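Local coordinates for protein pseudouridine synthase (Pyrococcus abyssi, PDB 2AUS) that probably isomerises uridine to pseudouridine in RNA, as the archaeal Cbf5 member of the TruB family of pseudouridine synthases, at residues 14-26 with 269-281. Sequence-based numbering, arbitrary orientation.
Sequences IKREVIVKDDKAE and LTVPGIVKLNAGI
Ile19 and Leu277 face each other as an antiparallel hydrogen-bonded pair: Ile19 N gives an almost straight bond to Leu277 O (2.7 Å, 177° at the hydrogen), and Leu277 N answers to Ile19 O at 3.0 Å. Glu17 O is gripped twice, by Ala279 N and, from the opposite face of its carbonyl plane, by Asn278 ND2, which stands above that plane, off the lone pairs, at 3.3 Å, with the oxygen close to the plane of the amide. That amide also lies against CB of Arg16 and CG2 of Val18. An alanine here would probably cost Glu17 O its second donor and leave Lys252 N without the acceptor that Asn278 OD1 provides. Farther along, Val275 O takes both Lys21 N (2.6 Å) and Asp22 N (2.8 Å), the latter in the carbonyl plane on a lone pair. In this way strand 18-20, near the N-terminus, joins the PUA domain as an outermost strand of its sheet, hydrogen-bonding along 274-278, whose other neighbour is strand 252-255. Val275 and Lys276 form a classic beta bulge opposite Trp254, and Lys276 makes a cation-pi contact with that ring. Beyond the strand, the type I turn from Asp22 to Ala25 folds the Ala25 methyl onto Val275, CB to CG2 at a tight 3.4 Å. With CG anti to the backbone N (chi1 -170°), the Lys21 chain extends over Ile274 toward Val271, and Lys21 CE comes to 3.7 Å from CG1 of Val271; a bend at chi4 sets NZ to bond Met309 O and Arg312 O. Helix 306-311 covers the face carrying Ile19 and Leu277, through Ile310 and Met309 respectively, while Arg16 NH2 bonds His249 O.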
ATOM      1  N   ILE A  14      10.170  32.593  20.392  1.00 85.28           N
ATOM      2  CA  ILE A  14      10.954  33.820  20.426  1.00 83.57           C
ATOM      3  C   ILE A  14      12.215  33.620  21.269  1.00 81.57           C
ATOM      4  O   ILE A  14      12.138  33.171  22.414  1.00 81.27           O
ATOM      5  CB  ILE A  14      10.129  34.975  21.024  1.00 83.80           C
ATOM      6  CG1 ILE A  14       8.826  35.135  20.234  1.00 83.74           C
ATOM      7  CG2 ILE A  14      10.941  36.265  21.004  1.00 84.08           C
ATOM      8  CD1 ILE A  14       7.875  36.168  20.805  1.00 83.86           C
ATOM      9  N   LYS A  15      13.368  33.948  20.691  1.00 79.29           N
ATOM     10  CA  LYS A  15      14.652  33.811  21.377  1.00 76.57           C
ATOM     11  C   LYS A  15      14.602  34.320  22.812  1.00 73.35           C
ATOM     12  O   LYS A  15      14.289  35.488  23.058  1.00 73.32           O
ATOM     13  CB  LYS A  15      15.749  34.579  20.629  1.00 77.89           C
ATOM     14  CG  LYS A  15      16.120  34.005  19.276  1.00 79.78           C
ATOM     15  CD  LYS A  15      17.234  34.815  18.637  1.00 81.09           C
ATOM     16  CE  LYS A  15      17.723  34.175  17.349  1.00 82.66           C
ATOM     17  NZ  LYS A  15      18.835  34.960  16.731  1.00 83.43           N
ATOM     18  N   ARG A  16      14.912  33.442  23.759  1.00 68.65           N
ATOM     19  CA  ARG A  16      14.918  33.828  25.162  1.00 62.85           C
ATOM     20  C   ARG A  16      16.246  34.501  25.475  1.00 58.44           C
ATOM     21  O   ARG A  16      17.267  34.240  24.830  1.00 55.63           O
ATOM     22  CB  ARG A  16      14.755  32.606  26.069  1.00 64.52           C
ATOM     23  CG  ARG A  16      13.536  31.745  25.775  1.00 66.36           C
ATOM     24  CD  ARG A  16      13.354  30.689  26.858  1.00 67.02           C
ATOM     25  NE  ARG A  16      12.250  29.780  26.571  1.00 67.52           N
ATOM     26  CZ  ARG A  16      12.228  28.935  25.547  1.00 67.91           C
ATOM     27  NH1 ARG A  16      13.255  28.879  24.708  1.00 66.90           N
ATOM     28  NH2 ARG A  16      11.179  28.144  25.361  1.00 67.22           N
ATOM     29  N   GLU A  17      16.223  35.371  26.472  1.00 53.60           N
ATOM     30  CA  GLU A  17      17.412  36.084  26.903  1.00 50.16           C
ATOM     31  C   GLU A  17      18.335  35.101  27.639  1.00 46.78           C
ATOM     32  O   GLU A  17      17.861  34.169  28.285  1.00 43.13           O
ATOM     33  CB  GLU A  17      16.982  37.221  27.825  1.00 52.37           C
ATOM     34  CG  GLU A  17      18.054  38.206  28.198  1.00 58.12           C
ATOM     35  CD  GLU A  17      17.455  39.542  28.586  1.00 60.39           C
ATOM     36  OE1 GLU A  17      16.898  40.222  27.692  1.00 62.91           O
ATOM     37  OE2 GLU A  17      17.531  39.909  29.776  1.00 61.95           O
ATOM     38  N   VAL A  18      19.645  35.300  27.519  1.00 42.35           N
ATOM     39  CA  VAL A  18      20.622  34.443  28.183  1.00 40.24           C
ATOM     40  C   VAL A  18      21.333  35.232  29.280  1.00 40.83           C
ATOM     41  O   VAL A  18      21.815  36.338  29.049  1.00 39.73           O
ATOM     42  CB  VAL A  18      21.689  33.916  27.190  1.00 38.70           C
ATOM     43  CG1 VAL A  18      22.742  33.112  27.941  1.00 37.21           C
ATOM     44  CG2 VAL A  18      21.040  33.055  26.121  1.00 34.91           C
ATOM     45  N   ILE A  19      21.394  34.661  30.475  1.00 40.73           N
ATOM     46  CA  ILE A  19      22.050  35.319  31.589  1.00 43.02           C
ATOM     47  C   ILE A  19      23.297  34.536  31.985  1.00 44.23           C
ATOM     48  O   ILE A  19      23.217  33.360  32.345  1.00 41.45           O
ATOM     49  CB  ILE A  19      21.101  35.427  32.797  1.00 44.96           C
ATOM     50  CG1 ILE A  19      19.826  36.167  32.378  1.00 48.57           C
ATOM     51  CG2 ILE A  19      21.795  36.153  33.945  1.00 45.56           C
ATOM     52  CD1 ILE A  19      18.806  36.311  33.474  1.00 49.73           C
ATOM     53  N   VAL A  20      24.448  35.196  31.902  1.00 44.22           N
ATOM     54  CA  VAL A  20      25.722  34.571  32.225  1.00 45.92           C
ATOM     55  C   VAL A  20      26.051  34.641  33.707  1.00 47.35           C
ATOM     56  O   VAL A  20      26.099  35.713  34.307  1.00 47.24           O
ATOM     57  CB  VAL A  20      26.875  35.214  31.436  1.00 44.34           C
ATOM     58  CG1 VAL A  20      28.182  34.550  31.802  1.00 44.06           C
ATOM     59  CG2 VAL A  20      26.621  35.081  29.954  1.00 42.14           C
ATOM     60  N   LYS A  21      26.281  33.475  34.290  1.00 48.79           N
ATOM     61  CA  LYS A  21      26.610  33.369  35.700  1.00 50.51           C
ATOM     62  C   LYS A  21      28.137  33.338  35.834  1.00 51.71           C
ATOM     63  O   LYS A  21      28.706  34.016  36.686  1.00 53.47           O
ATOM     64  CB  LYS A  21      25.974  32.091  36.257  1.00 50.84           C
ATOM     65  CG  LYS A  21      26.005  31.914  37.768  1.00 54.19           C
ATOM     66  CD  LYS A  21      25.281  30.621  38.139  1.00 56.24           C
ATOM     67  CE  LYS A  21      25.480  30.228  39.597  1.00 55.83           C
ATOM     68  NZ  LYS A  21      24.836  31.174  40.539  1.00 55.88           N
ATOM     69  N   ASP A  22      28.795  32.569  34.966  1.00 50.92           N
ATOM     70  CA  ASP A  22      30.251  32.432  34.988  1.00 51.38           C
ATOM     71  C   ASP A  22      30.858  32.950  33.684  1.00 50.92           C
ATOM     72  O   ASP A  22      30.969  32.200  32.714  1.00 50.22           O
ATOM     73  CB  ASP A  22      30.635  30.958  35.167  1.00 53.55           C
ATOM     74  CG  ASP A  22      32.125  30.761  35.445  1.00 57.81           C
ATOM     75  OD1 ASP A  22      32.959  31.494  34.865  1.00 58.41           O
ATOM     76  OD2 ASP A  22      32.468  29.856  36.238  1.00 59.82           O
ATOM     77  N   ASP A  23      31.274  34.217  33.672  1.00 50.50           N
ATOM     78  CA  ASP A  23      31.845  34.839  32.473  1.00 52.51           C
ATOM     79  C   ASP A  23      33.177  34.251  32.017  1.00 52.36           C
ATOM     80  O   ASP A  23      33.569  34.420  30.862  1.00 51.04           O
ATOM     81  CB  ASP A  23      32.062  36.345  32.684  1.00 56.04           C
ATOM     82  CG  ASP A  23      30.855  37.039  33.277  1.00 61.01           C
ATOM     83  OD1 ASP A  23      29.718  36.684  32.903  1.00 63.16           O
ATOM     84  OD2 ASP A  23      31.051  37.954  34.111  1.00 62.65           O
ATOM     85  N   LYS A  24      33.875  33.569  32.918  1.00 51.75           N
ATOM     86  CA  LYS A  24      35.178  33.007  32.580  1.00 52.98           C
ATOM     87  C   LYS A  24      35.174  31.561  32.094  1.00 51.71           C
ATOM     88  O   LYS A  24      36.194  31.073  31.607  1.00 50.37           O
ATOM     89  CB  LYS A  24      36.117  33.124  33.789  1.00 55.73           C
ATOM     90  CG  LYS A  24      36.262  34.535  34.343  1.00 58.61           C
ATOM     91  CD  LYS A  24      36.992  35.449  33.371  1.00 59.69           C
ATOM     92  CE  LYS A  24      37.124  36.860  33.947  1.00 61.71           C
ATOM     93  NZ  LYS A  24      37.905  37.772  33.057  1.00 59.76           N
ATOM     94  N   ALA A  25      34.040  30.877  32.214  1.00 49.62           N
ATOM     95  CA  ALA A  25      33.974  29.477  31.799  1.00 49.44           C
ATOM     96  C   ALA A  25      34.422  29.258  30.362  1.00 48.60           C
ATOM     97  O   ALA A  25      34.052  30.003  29.459  1.00 49.39           O
ATOM     98  CB  ALA A  25      32.571  28.937  31.991  1.00 50.93           C
ATOM     99  N   GLU A  26      35.231  28.224  30.166  1.00 46.89           N
ATOM    100  CA  GLU A  26      35.741  27.866  28.856  1.00 47.16           C
ATOM    101  C   GLU A  26      35.536  26.363  28.723  1.00 45.24           C
ATOM    102  O   GLU A  26      35.316  25.676  29.722  1.00 43.87           O
ATOM    103  CB  GLU A  26      37.231  28.204  28.756  1.00 50.07           C
ATOM    104  CG  GLU A  26      37.577  29.676  28.981  1.00 52.93           C
ATOM    105  CD  GLU A  26      36.927  30.609  27.969  1.00 57.46           C
ATOM    106  OE1 GLU A  26      36.669  30.163  26.825  1.00 58.44           O
ATOM    107  OE2 GLU A  26      36.695  31.794  28.314  1.00 56.80           O
ATOM    108  N   LEU A 269      21.927  18.066  38.200  1.00 43.89           N
ATOM    109  CA  LEU A 269      22.735  19.270  38.018  1.00 43.80           C
ATOM    110  C   LEU A 269      22.663  20.186  39.229  1.00 44.42           C
ATOM    111  O   LEU A 269      21.578  20.516  39.705  1.00 46.38           O
ATOM    112  CB  LEU A 269      22.263  20.041  36.779  1.00 42.70           C
ATOM    113  CG  LEU A 269      22.931  21.393  36.514  1.00 40.84           C
ATOM    114  CD1 LEU A 269      24.401  21.179  36.206  1.00 39.54           C
ATOM    115  CD2 LEU A 269      22.226  22.096  35.358  1.00 41.02           C
ATOM    116  N   THR A 270      23.820  20.603  39.726  1.00 44.79           N
ATOM    117  CA  THR A 270      23.850  21.508  40.861  1.00 44.68           C
ATOM    118  C   THR A 270      24.186  22.901  40.346  1.00 45.16           C
ATOM    119  O   THR A 270      24.812  23.053  39.297  1.00 44.17           O
ATOM    120  CB  THR A 270      24.896  21.075  41.914  1.00 46.34           C
ATOM    121  OG1 THR A 270      26.202  21.073  41.328  1.00 47.62           O
ATOM    122  CG2 THR A 270      24.582  19.671  42.425  1.00 45.11           C
ATOM    123  N   VAL A 271      23.754  23.907  41.093  1.00 45.35           N
ATOM    124  CA  VAL A 271      23.972  25.311  40.757  1.00 46.35           C
ATOM    125  C   VAL A 271      25.410  25.680  40.383  1.00 46.32           C
ATOM    126  O   VAL A 271      25.638  26.431  39.433  1.00 46.68           O
ATOM    127  CB  VAL A 271      23.500  26.214  41.933  1.00 48.08           C
ATOM    128  CG1 VAL A 271      23.808  27.683  41.647  1.00 46.56           C
ATOM    129  CG2 VAL A 271      22.005  26.004  42.161  1.00 46.86           C
ATOM    130  N   PRO A 272      26.398  25.167  41.131  1.00 46.77           N
ATOM    131  CA  PRO A 272      27.815  25.455  40.866  1.00 45.85           C
ATOM    132  C   PRO A 272      28.293  25.050  39.469  1.00 43.83           C
ATOM    133  O   PRO A 272      29.326  25.525  39.004  1.00 45.07           O
ATOM    134  CB  PRO A 272      28.539  24.658  41.955  1.00 47.75           C
ATOM    135  CG  PRO A 272      27.549  24.637  43.074  1.00 48.58           C
ATOM    136  CD  PRO A 272      26.256  24.351  42.352  1.00 47.98           C
ATOM    137  N   GLY A 273      27.550  24.167  38.812  1.00 42.98           N
ATOM    138  CA  GLY A 273      27.939  23.725  37.486  1.00 42.17           C
ATOM    139  C   GLY A 273      27.381  24.580  36.360  1.00 41.77           C
ATOM    140  O   GLY A 273      27.752  24.404  35.199  1.00 42.42           O
ATOM    141  N   ILE A 274      26.502  25.516  36.699  1.00 40.35           N
ATOM    142  CA  ILE A 274      25.878  26.386  35.705  1.00 39.71           C
ATOM    143  C   ILE A 274      26.762  27.551  35.261  1.00 39.76           C
ATOM    144  O   ILE A 274      27.312  28.275  36.084  1.00 41.49           O
ATOM    145  CB  ILE A 274      24.559  26.951  36.253  1.00 39.70           C
ATOM    146  CG1 ILE A 274      23.633  25.794  36.641  1.00 38.63           C
ATOM    147  CG2 ILE A 274      23.915  27.872  35.228  1.00 40.46           C
ATOM    148  CD1 ILE A 274      22.361  26.232  37.329  1.00 39.37           C
ATOM    149  N   VAL A 275      26.892  27.727  33.951  1.00 40.15           N
ATOM    150  CA  VAL A 275      27.694  28.816  33.402  1.00 38.70           C
ATOM    151  C   VAL A 275      26.768  29.968  33.004  1.00 38.81           C
ATOM    152  O   VAL A 275      26.995  31.120  33.365  1.00 37.98           O
ATOM    153  CB  VAL A 275      28.491  28.347  32.169  1.00 39.45           C
ATOM    154  CG1 VAL A 275      29.111  29.548  31.454  1.00 35.88           C
ATOM    155  CG2 VAL A 275      29.579  27.363  32.608  1.00 37.78           C
ATOM    156  N   LYS A 276      25.722  29.638  32.259  1.00 37.28           N
ATOM    157  CA  LYS A 276      24.750  30.623  31.812  1.00 37.97           C
ATOM    158  C   LYS A 276      23.437  29.889  31.556  1.00 37.67           C
ATOM    159  O   LYS A 276      23.424  28.663  31.394  1.00 35.87           O
ATOM    160  CB  LYS A 276      25.247  31.297  30.531  1.00 37.36           C
ATOM    161  CG  LYS A 276      25.578  30.316  29.431  1.00 37.13           C
ATOM    162  CD  LYS A 276      26.413  30.956  28.333  1.00 39.68           C
ATOM    163  CE  LYS A 276      26.708  29.953  27.237  1.00 40.71           C
ATOM    164  NZ  LYS A 276      27.552  30.545  26.173  1.00 44.96           N
ATOM    165  N   LEU A 277      22.336  30.635  31.524  1.00 37.25           N
ATOM    166  CA  LEU A 277      21.023  30.048  31.301  1.00 38.23           C
ATOM    167  C   LEU A 277      20.001  31.046  30.772  1.00 38.14           C
ATOM    168  O   LEU A 277      20.205  32.256  30.826  1.00 38.75           O
ATOM    169  CB  LEU A 277      20.478  29.407  32.587  1.00 38.63           C
ATOM    170  CG  LEU A 277      20.690  29.964  34.007  1.00 43.11           C
ATOM    171  CD1 LEU A 277      20.826  31.467  34.030  1.00 40.17           C
ATOM    172  CD2 LEU A 277      19.522  29.502  34.880  1.00 39.67           C
ATOM    173  N   ASN A 278      18.902  30.522  30.243  1.00 38.02           N
ATOM    174  CA  ASN A 278      17.839  31.363  29.720  1.00 38.62           C
ATOM    175  C   ASN A 278      17.064  31.979  30.871  1.00 41.07           C
ATOM    176  O   ASN A 278      16.976  31.405  31.964  1.00 40.11           O
ATOM    177  CB  ASN A 278      16.881  30.538  28.864  1.00 36.43           C
ATOM    178  CG  ASN A 278      17.427  30.256  27.491  1.00 37.37           C
ATOM    179  OD1 ASN A 278      17.213  29.181  26.942  1.00 39.02           O
ATOM    180  ND2 ASN A 278      18.133  31.230  26.916  1.00 38.43           N
ATOM    181  N   ALA A 279      16.517  33.161  30.627  1.00 41.45           N
ATOM    182  CA  ALA A 279      15.716  33.834  31.633  1.00 43.64           C
ATOM    183  C   ALA A 279      14.349  33.168  31.598  1.00 43.96           C
ATOM    184  O   ALA A 279      14.059  32.367  30.707  1.00 44.74           O
ATOM    185  CB  ALA A 279      15.580  35.312  31.289  1.00 41.07           C
ATOM    186  N   GLY A 280      13.511  33.500  32.572  1.00 47.09           N
ATOM    187  CA  GLY A 280      12.162  32.962  32.605  1.00 47.35           C
ATOM    188  C   GLY A 280      11.969  31.496  32.919  1.00 48.41           C
ATOM    189  O   GLY A 280      10.880  30.970  32.699  1.00 49.37           O
ATOM    190  N   ILE A 281      13.000  30.818  33.410  1.00 48.32           N
ATOM    191  CA  ILE A 281      12.833  29.410  33.751  1.00 48.36           C
ATOM    192  C   ILE A 281      12.207  29.375  35.135  1.00 49.20           C
ATOM    193  O   ILE A 281      12.586  30.151  36.010  1.00 50.46           O
ATOM    194  CB  ILE A 281      14.173  28.650  33.826  1.00 46.90           C
ATOM    195  CG1 ILE A 281      14.783  28.505  32.433  1.00 44.75           C
ATOM    196  CG2 ILE A 281      13.955  27.277  34.456  1.00 44.25           C
ATOM    197  CD1 ILE A 281      16.149  27.840  32.460  1.00 43.81           C
TER
HETATM  198  O   HOH W   1      11.489  30.478  29.590  1.00 58.17           O